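Local coordinates for protein 1,4-dihydroxy-2-naphthoyl-CoA hydrolase (Synechocystis sp., PDB 4K00) that hydrolyses 1,4-dihydroxy-2-naphthoyl-CoA to 1,4-dihydroxy-2-naphthoate and free CoA, a step in the making of phylloquinone (vitamin K1), at residues N27-L30 with Q31-H34; E35-E38 with S39-S43; T85-S88 with A89-C93; I98-A101 with E102-Q105. One frame throughout, in Å; residues are numbered along the deposited sequence.

Interaction 1. Residues N27-L30 with Q31-H34; sequences NQFL and QMCH
The sulfur of Met32 leans toward the ring of Phe29, one helical turn back, in a Met-aromatic contact: SD lies 5.2 Å from the centroid of the Phe29 ring, 54° off its normal, and comes nearest at CD1. Met32 reaches there with CG beside its own backbone N (chi1 -66°) and the chain extended beyond, which also carries Met32 CG to 3.3 Å from Gln28 O. Beneath the side chains runs regular helix. Gln31 N bonds to Asn27 O at 3.0 Å and Met32 N to Gln28 O at 2.9 Å, with Cys33 N to Phe29 O and His34 N to Leu30 O following. The polar ends find partners elsewhere: Gln28 NE2 bonds to Asp17 OD1, Gln31 OE1 to Tyr25 OH of the second subunit, and Asn27 ND2 to Asn27 O of that subunit, where Leu30 meets its own counterpart. Gln28 lies about 8 Å, side chain to side chain, from Asp19, the predicted active-site residue. This is the first half of helix 26-43, the long helix of the hotdog fold; Phe29 and Leu30 rest on Ile66 of strand 57-68, and Cys33 on Tyr96 of strand 91-100.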
ATOM      1  N   ASN A  27       2.482   1.885  -9.623  1.00 16.00           N
ATOM      2  CA  ASN A  27       3.172   2.400  -8.447  1.00 18.15           C
ATOM      3  C   ASN A  27       3.896   1.296  -7.702  1.00 19.03           C
ATOM      4  O   ASN A  27       4.861   1.548  -6.977  1.00 18.87           O
ATOM      5  CB  ASN A  27       2.140   3.014  -7.489  1.00 20.32           C
ATOM      6  CG  ASN A  27       2.685   4.188  -6.724  1.00 22.33           C
ATOM      7  OD1 ASN A  27       3.682   4.798  -7.121  1.00 24.26           O
ATOM      8  ND2 ASN A  27       2.028   4.527  -5.634  1.00 15.65           N
ATOM      9  N   GLN A  28       3.415   0.068  -7.866  1.00 17.01           N
ATOM     10  CA  GLN A  28       4.071  -1.084  -7.246  1.00 16.80           C
ATOM     11  C   GLN A  28       5.444  -1.400  -7.858  1.00 16.00           C
ATOM     12  O   GLN A  28       6.339  -1.845  -7.145  1.00 15.51           O
ATOM     13  CB  GLN A  28       3.158  -2.319  -7.254  1.00 16.74           C
ATOM     14  CG  GLN A  28       1.931  -2.186  -6.366  1.00 17.88           C
ATOM     15  CD  GLN A  28       2.295  -1.953  -4.917  1.00 21.01           C
ATOM     16  OE1 GLN A  28       1.957  -0.922  -4.355  1.00 24.51           O
ATOM     17  NE2 GLN A  28       3.007  -2.897  -4.315  1.00 19.83           N
ATOM     18  N   PHE A  29       5.636  -1.142  -9.148  1.00 17.42           N
ATOM     19  CA  PHE A  29       6.966  -1.240  -9.732  1.00 17.47           C
ATOM     20  C   PHE A  29       7.948  -0.282  -9.045  1.00 18.01           C
ATOM     21  O   PHE A  29       9.104  -0.644  -8.793  1.00 19.10           O
ATOM     22  CB  PHE A  29       6.935  -0.960 -11.242  1.00 18.29           C
ATOM     23  CG  PHE A  29       6.362  -2.087 -12.073  1.00 17.82           C
ATOM     24  CD1 PHE A  29       7.027  -3.295 -12.193  1.00 19.88           C
ATOM     25  CD2 PHE A  29       5.185  -1.909 -12.788  1.00 19.38           C
ATOM     26  CE1 PHE A  29       6.527  -4.314 -12.988  1.00 20.17           C
ATOM     27  CE2 PHE A  29       4.677  -2.927 -13.585  1.00 21.71           C
ATOM     28  CZ  PHE A  29       5.349  -4.129 -13.688  1.00 19.45           C
ATOM     29  N   LEU A  30       7.504   0.944  -8.767  1.00 17.99           N
ATOM     30  CA  LEU A  30       8.339   1.907  -8.054  1.00 18.55           C
ATOM     31  C   LEU A  30       8.638   1.450  -6.640  1.00 14.80           C
ATOM     32  O   LEU A  30       9.749   1.668  -6.146  1.00 15.72           O
ATOM     33  CB  LEU A  30       7.689   3.292  -7.996  1.00 22.42           C
ATOM     34  CG  LEU A  30       8.109   4.291  -9.064  1.00 32.65           C
ATOM     35  CD1 LEU A  30       7.372   5.608  -8.866  1.00 35.21           C
ATOM     36  CD2 LEU A  30       9.624   4.501  -9.080  1.00 26.28           C
ATOM     37  N   GLN A  31       7.651   0.830  -5.982  1.00 14.59           N
ATOM     38  CA  GLN A  31       7.860   0.228  -4.659  1.00 15.89           C
ATOM     39  C   GLN A  31       8.976  -0.827  -4.741  1.00 15.85           C
ATOM     40  O   GLN A  31       9.852  -0.885  -3.875  1.00 15.13           O
ATOM     41  CB  GLN A  31       6.543  -0.364  -4.122  1.00 16.74           C
ATOM     42  CG  GLN A  31       6.630  -1.124  -2.807  1.00 19.98           C
ATOM     43  CD  GLN A  31       7.382  -0.364  -1.747  1.00 19.71           C
ATOM     44  OE1 GLN A  31       7.304   0.868  -1.675  1.00 23.15           O
ATOM     45  NE2 GLN A  31       8.130  -1.090  -0.916  1.00 26.65           N
ATOM     46  N   MET A  32       8.951  -1.650  -5.788  1.00 14.79           N
ATOM     47  CA  MET A  32       9.943  -2.717  -5.938  1.00 16.06           C
ATOM     48  C   MET A  32      11.337  -2.126  -6.131  1.00 15.25           C
ATOM     49  O   MET A  32      12.332  -2.695  -5.676  1.00 14.78           O
ATOM     50  CB  MET A  32       9.603  -3.604  -7.130  1.00 16.88           C
ATOM     51  CG  MET A  32       8.326  -4.417  -6.986  1.00 16.12           C
ATOM     52  SD  MET A  32       7.886  -5.210  -8.546  1.00 19.30           S
ATOM     53  CE  MET A  32       6.228  -5.772  -8.156  1.00 19.92           C
ATOM     54  N   CYS A  33      11.400  -0.982  -6.795  1.00 16.32           N
ATOM     55  CA  CYS A  33      12.668  -0.243  -6.937  1.00 17.53           C
ATOM     56  C   CYS A  33      13.218   0.191  -5.583  1.00 15.11           C
ATOM     57  O   CYS A  33      14.386  -0.029  -5.283  1.00 19.85           O
ATOM     58  CB  CYS A  33      12.484   0.973  -7.842  1.00 16.26           C
ATOM     59  SG  CYS A  33      12.259   0.548  -9.580  1.00 18.09           S
ATOM     60  N   HIS A  34      12.376   0.792  -4.751  1.00 15.58           N
ATOM     61  CA  HIS A  34      12.821   1.223  -3.436  1.00 17.18           C
ATOM     62  C   HIS A  34      13.263   0.023  -2.595  1.00 16.21           C
ATOM     63  O   HIS A  34      14.249   0.102  -1.870  1.00 15.71           O
ATOM     64  CB  HIS A  34      11.736   2.058  -2.727  1.00 19.26           C
ATOM     65  CG  HIS A  34      12.265   2.921  -1.622  1.00 14.76           C
ATOM     66  ND1 HIS A  34      12.584   2.422  -0.380  1.00 16.56           N
ATOM     67  CD2 HIS A  34      12.563   4.243  -1.581  1.00 18.64           C
ATOM     68  CE1 HIS A  34      13.042   3.400   0.385  1.00 18.37           C
ATOM     69  NE2 HIS A  34      13.033   4.517  -0.318  1.00 18.14           N
TER

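Interaction 2. Residues E35-E38 with S39-S43; sequences EAYE and SWLSS
Glu35 O faces two groups of Ser39: the backbone N at 2.7 Å, a helical bond, and the hydroxyl OG at 2.9 Å, an approach left open because the single hydroxyl proton has another acceptor nearby. With OG beside its own backbone N (chi1 -59°), Ser39 turns the hydroxyl back along the helix toward that carbonyl. The following helical bonds run from Trp40 N to Ala36 O, Leu41 N to Tyr37 O and Ser42 N to Glu38 O, the Leu41 bond being nearly straight at 168°. Leu41 lays CD1 over one face of the Tyr37 ring, a CH-pi contact 4.0 Å from the ring centroid and displaced toward the rim, nearest CZ. With CG anti to its backbone N (chi1 161°) the Tyr37 ring stands out from the helix, and Leu41 reaches back along the helix to cover it. The indole of Trp40 presents its edge to Tyr37 O, and its CE3 is 4.3 Å from Tyr37 CD1. All this belongs to the second half of the long helix of the hotdog fold, around which the sheet curls: Trp40 packs on Leu82 and Ile84 of strand 77-86, and Tyr37 and Leu41 on Trp131 of helix 129-136. The buried carboxylates are satisfied from elsewhere, Glu35 by Tyr9 OH and a salt bridge to Arg11, Glu38 by His34 ND1 and Leu15 N of the third subunit. At the end of the helix Ser43 OG gives a hydrogen bond to Trp40 O, 2.6 Å long, in the carbonyl plane and on a lone pair.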
ATOM      1  N   GLU A  35      12.549  -1.095  -2.715  1.00 18.74           N
ATOM      2  CA  GLU A  35      12.953  -2.339  -2.048  1.00 17.22           C
ATOM      3  C   GLU A  35      14.346  -2.808  -2.483  1.00 17.13           C
ATOM      4  O   GLU A  35      15.142  -3.256  -1.656  1.00 14.99           O
ATOM      5  CB  GLU A  35      11.945  -3.451  -2.310  1.00 17.47           C
ATOM      6  CG  GLU A  35      10.573  -3.196  -1.705  1.00 17.70           C
ATOM      7  CD  GLU A  35       9.539  -4.219  -2.142  1.00 19.84           C
ATOM      8  OE1 GLU A  35       9.915  -5.300  -2.666  1.00 18.02           O
ATOM      9  OE2 GLU A  35       8.333  -3.942  -1.968  1.00 15.02           O
ATOM     10  N   ALA A  36      14.631  -2.710  -3.777  1.00 16.16           N
ATOM     11  CA  ALA A  36      15.954  -3.082  -4.292  1.00 17.79           C
ATOM     12  C   ALA A  36      17.016  -2.217  -3.656  1.00 16.70           C
ATOM     13  O   ALA A  36      18.065  -2.702  -3.222  1.00 19.48           O
ATOM     14  CB  ALA A  36      15.993  -2.920  -5.809  1.00 18.46           C
ATOM     15  N   TYR A  37      16.725  -0.922  -3.594  1.00 20.17           N
ATOM     16  CA  TYR A  37      17.572   0.043  -2.914  1.00 17.75           C
ATOM     17  C   TYR A  37      17.778  -0.384  -1.455  1.00 16.47           C
ATOM     18  O   TYR A  37      18.908  -0.453  -0.978  1.00 16.23           O
ATOM     19  CB  TYR A  37      16.964   1.438  -3.053  1.00 15.39           C
ATOM     20  CG  TYR A  37      17.439   2.492  -2.069  1.00 18.16           C
ATOM     21  CD1 TYR A  37      18.774   2.854  -1.985  1.00 17.65           C
ATOM     22  CD2 TYR A  37      16.532   3.135  -1.230  1.00 18.90           C
ATOM     23  CE1 TYR A  37      19.193   3.819  -1.080  1.00 19.47           C
ATOM     24  CE2 TYR A  37      16.938   4.106  -0.336  1.00 21.53           C
ATOM     25  CZ  TYR A  37      18.271   4.449  -0.264  1.00 20.47           C
ATOM     26  OH  TYR A  37      18.674   5.411   0.643  1.00 20.40           O
ATOM     27  N   GLU A  38      16.691  -0.719  -0.770  1.00 17.82           N
ATOM     28  CA  GLU A  38      16.771  -1.137   0.620  1.00 16.73           C
ATOM     29  C   GLU A  38      17.527  -2.439   0.802  1.00 17.25           C
ATOM     30  O   GLU A  38      18.228  -2.608   1.796  1.00 16.87           O
ATOM     31  CB  GLU A  38      15.378  -1.233   1.252  1.00 14.85           C
ATOM     32  CG  GLU A  38      14.746   0.133   1.498  1.00 15.70           C
ATOM     33  CD  GLU A  38      13.322   0.020   1.995  1.00 15.61           C
ATOM     34  OE1 GLU A  38      12.407   0.093   1.152  1.00 17.36           O
ATOM     35  OE2 GLU A  38      13.140  -0.127   3.222  1.00 16.98           O
ATOM     36  N   SER A  39      17.386  -3.363  -0.151  1.00 16.52           N
ATOM     37  CA  SER A  39      18.078  -4.639  -0.062  1.00 19.72           C
ATOM     38  C   SER A  39      19.571  -4.426  -0.297  1.00 18.48           C
ATOM     39  O   SER A  39      20.416  -5.060   0.340  1.00 20.15           O
ATOM     40  CB  SER A  39      17.530  -5.646  -1.070  1.00 20.99           C
ATOM     41  OG  SER A  39      16.150  -5.879  -0.865  1.00 30.62           O
ATOM     42  N   TRP A  40      19.898  -3.513  -1.196  1.00 18.73           N
ATOM     43  CA  TRP A  40      21.287  -3.182  -1.425  1.00 20.56           C
ATOM     44  C   TRP A  40      21.898  -2.585  -0.146  1.00 20.42           C
ATOM     45  O   TRP A  40      22.978  -2.985   0.279  1.00 20.39           O
ATOM     46  CB  TRP A  40      21.423  -2.229  -2.614  1.00 21.26           C
ATOM     47  CG  TRP A  40      22.781  -1.651  -2.744  1.00 22.21           C
ATOM     48  CD1 TRP A  40      23.892  -2.268  -3.220  1.00 23.42           C
ATOM     49  CD2 TRP A  40      23.181  -0.339  -2.358  1.00 25.10           C
ATOM     50  NE1 TRP A  40      24.960  -1.411  -3.181  1.00 23.88           N
ATOM     51  CE2 TRP A  40      24.551  -0.220  -2.648  1.00 23.72           C
ATOM     52  CE3 TRP A  40      22.504   0.759  -1.821  1.00 25.81           C
ATOM     53  CZ2 TRP A  40      25.270   0.949  -2.402  1.00 25.52           C
ATOM     54  CZ3 TRP A  40      23.218   1.918  -1.569  1.00 29.87           C
ATOM     55  CH2 TRP A  40      24.589   2.003  -1.863  1.00 26.26           C
ATOM     56  N   LEU A  41      21.187  -1.643   0.471  1.00 22.30           N
ATOM     57  CA  LEU A  41      21.619  -1.062   1.752  1.00 21.64           C
ATOM     58  C   LEU A  41      21.914  -2.140   2.785  1.00 20.82           C
ATOM     59  O   LEU A  41      22.941  -2.100   3.460  1.00 21.56           O
ATOM     60  CB  LEU A  41      20.528  -0.138   2.322  1.00 23.04           C
ATOM     61  CG  LEU A  41      20.318   1.209   1.634  1.00 25.50           C
ATOM     62  CD1 LEU A  41      19.143   1.938   2.270  1.00 23.72           C
ATOM     63  CD2 LEU A  41      21.577   2.050   1.678  1.00 26.60           C
ATOM     64  N   SER A  42      20.992  -3.090   2.909  0.50 22.97           N
ATOM     65  CA  SER A  42      21.129  -4.199   3.850  0.50 23.47           C
ATOM     66  C   SER A  42      22.355  -5.056   3.537  0.50 24.82           C
ATOM     67  O   SER A  42      23.098  -5.448   4.438  0.50 22.60           O
ATOM     68  CB  SER A  42      19.867  -5.067   3.808  0.50 24.11           C
ATOM     69  OG  SER A  42      19.920  -6.110   4.758  0.50 27.61           O
ATOM     70  N   SER A  43      22.565  -5.343   2.256  1.00 25.08           N
ATOM     71  CA  SER A  43      23.739  -6.099   1.821  1.00 25.61           C
ATOM     72  C   SER A  43      25.028  -5.356   2.150  1.00 24.56           C
ATOM     73  O   SER A  43      26.065  -5.972   2.398  1.00 27.82           O
ATOM     74  CB  SER A  43      23.685  -6.368   0.317  1.00 28.26           C
ATOM     75  OG  SER A  43      24.135  -5.240  -0.410  1.00 27.47           O
TER

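Interaction 3. Residues T85-S88 with A89-C93; sequences TQAS and AHRFC
Residues 85-88 and 89-93 run back on each other as the closed end of a beta hairpin. Thr85 and Cys93 form an antiparallel hydrogen-bonded pair, with Cys93 N to Thr85 O at 2.8 Å and the return bond from Thr85 N to Cys93 O; Gln86 and Phe92 make the adjoining non-hydrogen-bonded pair. Toward the turn, Arg91 O takes two donors on the same face of its plane, Ala87 N at 2.9 Å and Ser88 N at 3.2 Å. Ser88 OG, set between its backbone N and carbonyl carbon (chi1 76°), points into the turn. There it accepts from His90 N at 3.1 Å and sits over the centre of the His90 imidazole, 3.3 Å above the ring plane. A water bridges Ser88 OG to Arg91 NE, lying at the edge of the guanidinium, while Ala87 CB covers one face of that group, 3.6 Å from Arg91 CZ. Gln86, its chain extended, gives NE2 to Ser88 O at 2.8 Å; Ser88 O lies in the plane of the Gln86 amide, but the donor stands above the carbonyl plane of Ser88. The hairpin joins strands 77-86 and 91-100 of the hotdog sheet, with strand 106-118 next to it: Phe92 stacks on His114, and Arg91 touches His113 there.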
ATOM      1  N   THR A  85      25.031   5.699  -8.131  1.00 23.56           N
ATOM      2  CA  THR A  85      26.043   6.657  -8.569  1.00 26.14           C
ATOM      3  C   THR A  85      25.978   7.841  -7.595  1.00 25.11           C
ATOM      4  O   THR A  85      24.893   8.220  -7.154  1.00 25.15           O
ATOM      5  CB  THR A  85      25.683   7.180  -9.985  1.00 32.30           C
ATOM      6  OG1 THR A  85      25.870   6.129 -10.941  1.00 40.08           O
ATOM      7  CG2 THR A  85      26.551   8.377 -10.381  1.00 40.34           C
ATOM      8  N   GLN A  86      27.119   8.419  -7.248  1.00 24.88           N
ATOM      9  CA  GLN A  86      27.124   9.649  -6.469  1.00 24.32           C
ATOM     10  C   GLN A  86      27.141  10.847  -7.404  1.00 24.03           C
ATOM     11  O   GLN A  86      28.068  11.010  -8.179  1.00 24.80           O
ATOM     12  CB  GLN A  86      28.339   9.716  -5.544  1.00 26.70           C
ATOM     13  CG  GLN A  86      28.315  10.940  -4.652  1.00 26.15           C
ATOM     14  CD  GLN A  86      29.349  10.905  -3.549  1.00 28.65           C
ATOM     15  OE1 GLN A  86      30.067   9.919  -3.370  1.00 33.04           O
ATOM     16  NE2 GLN A  86      29.421  11.987  -2.788  1.00 29.77           N
ATOM     17  N   ALA A  87      26.128  11.697  -7.309  1.00 21.31           N
ATOM     18  CA  ALA A  87      26.013  12.841  -8.216  1.00 21.80           C
ATOM     19  C   ALA A  87      26.640  14.128  -7.636  1.00 23.20           C
ATOM     20  O   ALA A  87      27.041  15.026  -8.378  1.00 25.04           O
ATOM     21  CB  ALA A  87      24.548  13.065  -8.557  1.00 21.28           C
ATOM     22  N   SER A  88      26.739  14.208  -6.312  1.00 21.97           N
ATOM     23  CA  SER A  88      27.289  15.388  -5.649  1.00 24.56           C
ATOM     24  C   SER A  88      27.704  15.000  -4.244  1.00 23.50           C
ATOM     25  O   SER A  88      27.580  13.843  -3.869  1.00 23.71           O
ATOM     26  CB  SER A  88      26.261  16.523  -5.600  1.00 26.67           C
ATOM     27  OG  SER A  88      25.274  16.274  -4.611  1.00 24.36           O
ATOM     28  N   ALA A  89      28.206  15.955  -3.471  1.00 24.57           N
ATOM     29  CA  ALA A  89      28.592  15.681  -2.092  1.00 25.46           C
ATOM     30  C   ALA A  89      27.385  15.156  -1.322  1.00 24.03           C
ATOM     31  O   ALA A  89      27.531  14.395  -0.371  1.00 24.91           O
ATOM     32  CB  ALA A  89      29.142  16.940  -1.420  1.00 27.33           C
ATOM     33  N   HIS A  90      26.192  15.566  -1.731  1.00 24.13           N
ATOM     34  CA  HIS A  90      25.022  15.397  -0.888  1.00 25.82           C
ATOM     35  C   HIS A  90      23.937  14.566  -1.560  1.00 23.47           C
ATOM     36  O   HIS A  90      22.902  14.320  -0.962  1.00 25.68           O
ATOM     37  CB  HIS A  90      24.466  16.755  -0.460  1.00 30.30           C
ATOM     38  CG  HIS A  90      23.999  17.604  -1.601  1.00 33.55           C
ATOM     39  ND1 HIS A  90      24.774  18.602  -2.154  1.00 39.10           N
ATOM     40  CD2 HIS A  90      22.836  17.605  -2.291  1.00 34.45           C
ATOM     41  CE1 HIS A  90      24.108  19.176  -3.143  1.00 39.56           C
ATOM     42  NE2 HIS A  90      22.932  18.587  -3.250  1.00 40.09           N
ATOM     43  N   ARG A  91      24.182  14.125  -2.792  1.00 22.67           N
ATOM     44  CA  ARG A  91      23.154  13.484  -3.609  1.00 22.76           C
ATOM     45  C   ARG A  91      23.684  12.200  -4.262  1.00 21.96           C
ATOM     46  O   ARG A  91      24.802  12.165  -4.775  1.00 19.93           O
ATOM     47  CB  ARG A  91      22.667  14.441  -4.703  1.00 23.03           C
ATOM     48  CG  ARG A  91      21.506  13.911  -5.526  1.00 25.11           C
ATOM     49  CD  ARG A  91      20.777  14.999  -6.315  1.00 30.04           C
ATOM     50  NE  ARG A  91      21.649  15.707  -7.239  1.00 32.46           N
ATOM     51  CZ  ARG A  91      21.793  15.378  -8.518  1.00 39.95           C
ATOM     52  NH1 ARG A  91      21.120  14.346  -9.013  1.00 46.78           N
ATOM     53  NH2 ARG A  91      22.613  16.072  -9.299  1.00 36.76           N
ATOM     54  N   PHE A  92      22.867  11.160  -4.257  1.00 20.73           N
ATOM     55  CA  PHE A  92      23.128  10.000  -5.087  1.00 20.73           C
ATOM     56  C   PHE A  92      21.925   9.605  -5.924  1.00 19.54           C
ATOM     57  O   PHE A  92      20.778   9.998  -5.636  1.00 18.46           O
ATOM     58  CB  PHE A  92      23.667   8.819  -4.274  1.00 19.93           C
ATOM     59  CG  PHE A  92      22.706   8.251  -3.262  1.00 19.80           C
ATOM     60  CD1 PHE A  92      21.838   7.218  -3.609  1.00 19.86           C
ATOM     61  CD2 PHE A  92      22.706   8.698  -1.952  1.00 18.63           C
ATOM     62  CE1 PHE A  92      20.966   6.675  -2.678  1.00 18.13           C
ATOM     63  CE2 PHE A  92      21.832   8.162  -1.018  1.00 19.16           C
ATOM     64  CZ  PHE A  92      20.972   7.132  -1.381  1.00 19.81           C
ATOM     65  N   CYS A  93      22.182   8.795  -6.945  0.50 18.45           N
ATOM     66  CA  CYS A  93      21.176   8.471  -7.948  0.50 17.98           C
ATOM     67  C   CYS A  93      21.142   6.976  -8.217  0.50 18.24           C
ATOM     68  O   CYS A  93      22.158   6.390  -8.602  0.50 16.68           O
ATOM     69  CB  CYS A  93      21.488   9.194  -9.254  0.50 19.36           C
ATOM     70  SG  CYS A  93      21.606  10.983  -9.084  0.50 18.47           S
TER
HETATM   71  O   HOH W   1      23.139   5.283 -11.042  1.00 26.12           O
HETATM   72  O   HOH W   2      23.197  17.806  -6.060  1.00 38.31           O

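Interaction 4. Residues I98-A101 with E102-Q105; sequences ISQA and ESAQ
Gln100 and Gln105 come together where the chain turns back after strand 91-100, and both ends of Gln100's backbone are tied across. Among the backbone bonds, Gln100 N gives to Gln105 O at 2.9 Å, and Gln100 O receives Ala104 N at the same length. The second bond is bent, 130° at the hydrogen, with the donor above the carbonyl plane. Gln105 O also meets Ser99 CA at 3.1 Å in a CA-H...O contact, and Ala104, with positive phi, lets the chain reverse. One side-chain to backbone bond lies within residues 102-105: Ser103 OG accepts from Gln105 N at 3.2 Å, an ST turn. The hydroxyl sits between its own backbone N and carbonyl carbon (chi1 71°), and it also comes 3.3 Å from Gln100 CB. Side chain against side chain, Gln100 and Gln105 lie next to each other and point the same way, their amide planes 32° apart, with Gln105 OE1 4.0 Å from Gln100 CG. Water mediates the rest. One water accepts a hydrogen bond from Gln100 NE2 at 2.8 Å and donates one to Gln105 OE1; another accepts from Glu102 N and gives a weak bond to Gln100 OE1. Gln100 NE2 bonds as well to Asp76, and Glu102 forms a salt bridge to Arg77. The turn connects strand 91-100 to strand 106-118; Ser99 and Ala101 lie along Leu79 and Arg77 of strand 77-86, while Ile98 meets helix 26-43.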
ATOM      1  N   ILE A  98      13.757  -3.254 -14.528  1.00 18.17           N
ATOM      2  CA  ILE A  98      12.933  -4.363 -14.046  1.00 18.63           C
ATOM      3  C   ILE A  98      12.624  -5.303 -15.200  1.00 18.80           C
ATOM      4  O   ILE A  98      12.119  -4.881 -16.247  1.00 18.10           O
ATOM      5  CB  ILE A  98      11.610  -3.878 -13.413  1.00 18.78           C
ATOM      6  CG1 ILE A  98      11.889  -2.825 -12.344  1.00 19.44           C
ATOM      7  CG2 ILE A  98      10.846  -5.053 -12.807  1.00 19.68           C
ATOM      8  CD1 ILE A  98      10.638  -2.185 -11.770  1.00 20.41           C
ATOM      9  N   SER A  99      12.934  -6.577 -15.002  1.00 18.35           N
ATOM     10  CA  SER A  99      12.776  -7.561 -16.052  1.00 20.00           C
ATOM     11  C   SER A  99      12.142  -8.833 -15.501  1.00 21.72           C
ATOM     12  O   SER A  99      12.196  -9.089 -14.294  1.00 19.39           O
ATOM     13  CB  SER A  99      14.134  -7.882 -16.678  1.00 22.80           C
ATOM     14  OG  SER A  99      15.037  -8.337 -15.681  1.00 26.07           O
ATOM     15  N   GLN A 100      11.561  -9.631 -16.392  1.00 21.97           N
ATOM     16  CA  GLN A 100      11.194 -11.015 -16.072  1.00 24.23           C
ATOM     17  C   GLN A 100      12.443 -11.858 -15.867  1.00 25.63           C
ATOM     18  O   GLN A 100      13.385 -11.790 -16.656  1.00 26.38           O
ATOM     19  CB  GLN A 100      10.357 -11.609 -17.196  1.00 27.23           C
ATOM     20  CG  GLN A 100       9.008 -10.935 -17.390  1.00 26.55           C
ATOM     21  CD  GLN A 100       7.989 -11.370 -16.354  1.00 23.50           C
ATOM     22  OE1 GLN A 100       8.257 -12.230 -15.530  1.00 25.63           O
ATOM     23  NE2 GLN A 100       6.820 -10.763 -16.388  1.00 23.38           N
ATOM     24  N   ALA A 101      12.460 -12.652 -14.804  1.00 25.65           N
ATOM     25  CA  ALA A 101      13.660 -13.384 -14.444  1.00 30.02           C
ATOM     26  C   ALA A 101      14.004 -14.380 -15.547  1.00 36.04           C
ATOM     27  O   ALA A 101      15.168 -14.560 -15.879  1.00 41.01           O
ATOM     28  CB  ALA A 101      13.478 -14.100 -13.112  1.00 31.51           C
ATOM     29  N   GLU A 102      12.989 -15.017 -16.118  1.00 35.49           N
ATOM     30  CA  GLU A 102      13.223 -16.171 -16.989  1.00 43.28           C
ATOM     31  C   GLU A 102      13.473 -15.741 -18.432  1.00 41.20           C
ATOM     32  O   GLU A 102      14.421 -16.190 -19.070  1.00 45.08           O
ATOM     33  CB  GLU A 102      12.027 -17.122 -16.936  1.00 48.02           C
ATOM     34  CG  GLU A 102      11.652 -17.565 -15.530  1.00 54.59           C
ATOM     35  CD  GLU A 102      12.532 -18.689 -15.008  1.00 69.17           C
ATOM     36  OE1 GLU A 102      13.119 -19.426 -15.835  1.00 66.95           O
ATOM     37  OE2 GLU A 102      12.635 -18.835 -13.768  1.00 69.96           O
ATOM     38  N   SER A 103      12.614 -14.866 -18.939  1.00 35.41           N
ATOM     39  CA  SER A 103      12.686 -14.434 -20.328  1.00 37.01           C
ATOM     40  C   SER A 103      13.604 -13.226 -20.522  1.00 35.01           C
ATOM     41  O   SER A 103      14.014 -12.936 -21.640  1.00 35.34           O
ATOM     42  CB  SER A 103      11.289 -14.083 -20.832  1.00 36.55           C
ATOM     43  OG  SER A 103      10.834 -12.884 -20.232  1.00 33.20           O
ATOM     44  N   ALA A 104      13.902 -12.517 -19.437  1.00 33.58           N
ATOM     45  CA  ALA A 104      14.702 -11.289 -19.479  1.00 32.67           C
ATOM     46  C   ALA A 104      13.992 -10.139 -20.202  1.00 31.73           C
ATOM     47  O   ALA A 104      14.599  -9.110 -20.484  1.00 32.68           O
ATOM     48  CB  ALA A 104      16.062 -11.547 -20.114  1.00 34.00           C
ATOM     49  N   GLN A 105      12.707 -10.301 -20.487  1.00 30.23           N
ATOM     50  CA  GLN A 105      11.912  -9.194 -21.003  1.00 29.51           C
ATOM     51  C   GLN A 105      11.994  -7.984 -20.075  1.00 24.30           C
ATOM     52  O   GLN A 105      11.678  -8.087 -18.891  1.00 23.56           O
ATOM     53  CB  GLN A 105      10.452  -9.608 -21.155  1.00 31.05           C
ATOM     54  CG  GLN A 105       9.566  -8.519 -21.727  1.00 33.54           C
ATOM     55  CD  GLN A 105       8.103  -8.911 -21.748  1.00 36.60           C
ATOM     56  OE1 GLN A 105       7.641  -9.703 -20.920  1.00 38.07           O
ATOM     57  NE2 GLN A 105       7.365  -8.355 -22.688  1.00 39.51           N
TER
HETATM   58  O   HOH W   3      10.329 -14.902 -14.983  1.00 30.76           O
HETATM   59  O   HOH W   4       5.650  -9.781 -18.697  1.00 32.74           O

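In the fold
Interactions 1 and 2 follow one another along helix 26-43, their centres 13 Å apart, and both reach the third subunit; interactions 3 and 4 come later in the chain, at the two ends of strand 91-100, with centres 29 Å apart on opposite sides of the chain's centre. The helix and the sheet meet at both ends of this strand: Ile98 CD1 of interaction 4 packs on Phe29 O and Cys33 SG of interaction 1, and Phe92 CZ of interaction 3 packs on Tyr37 OH of interaction 2. The long helix is thus held against the curled antiparallel sheet, as in the hotdog fold, while its first half also meets the second subunit.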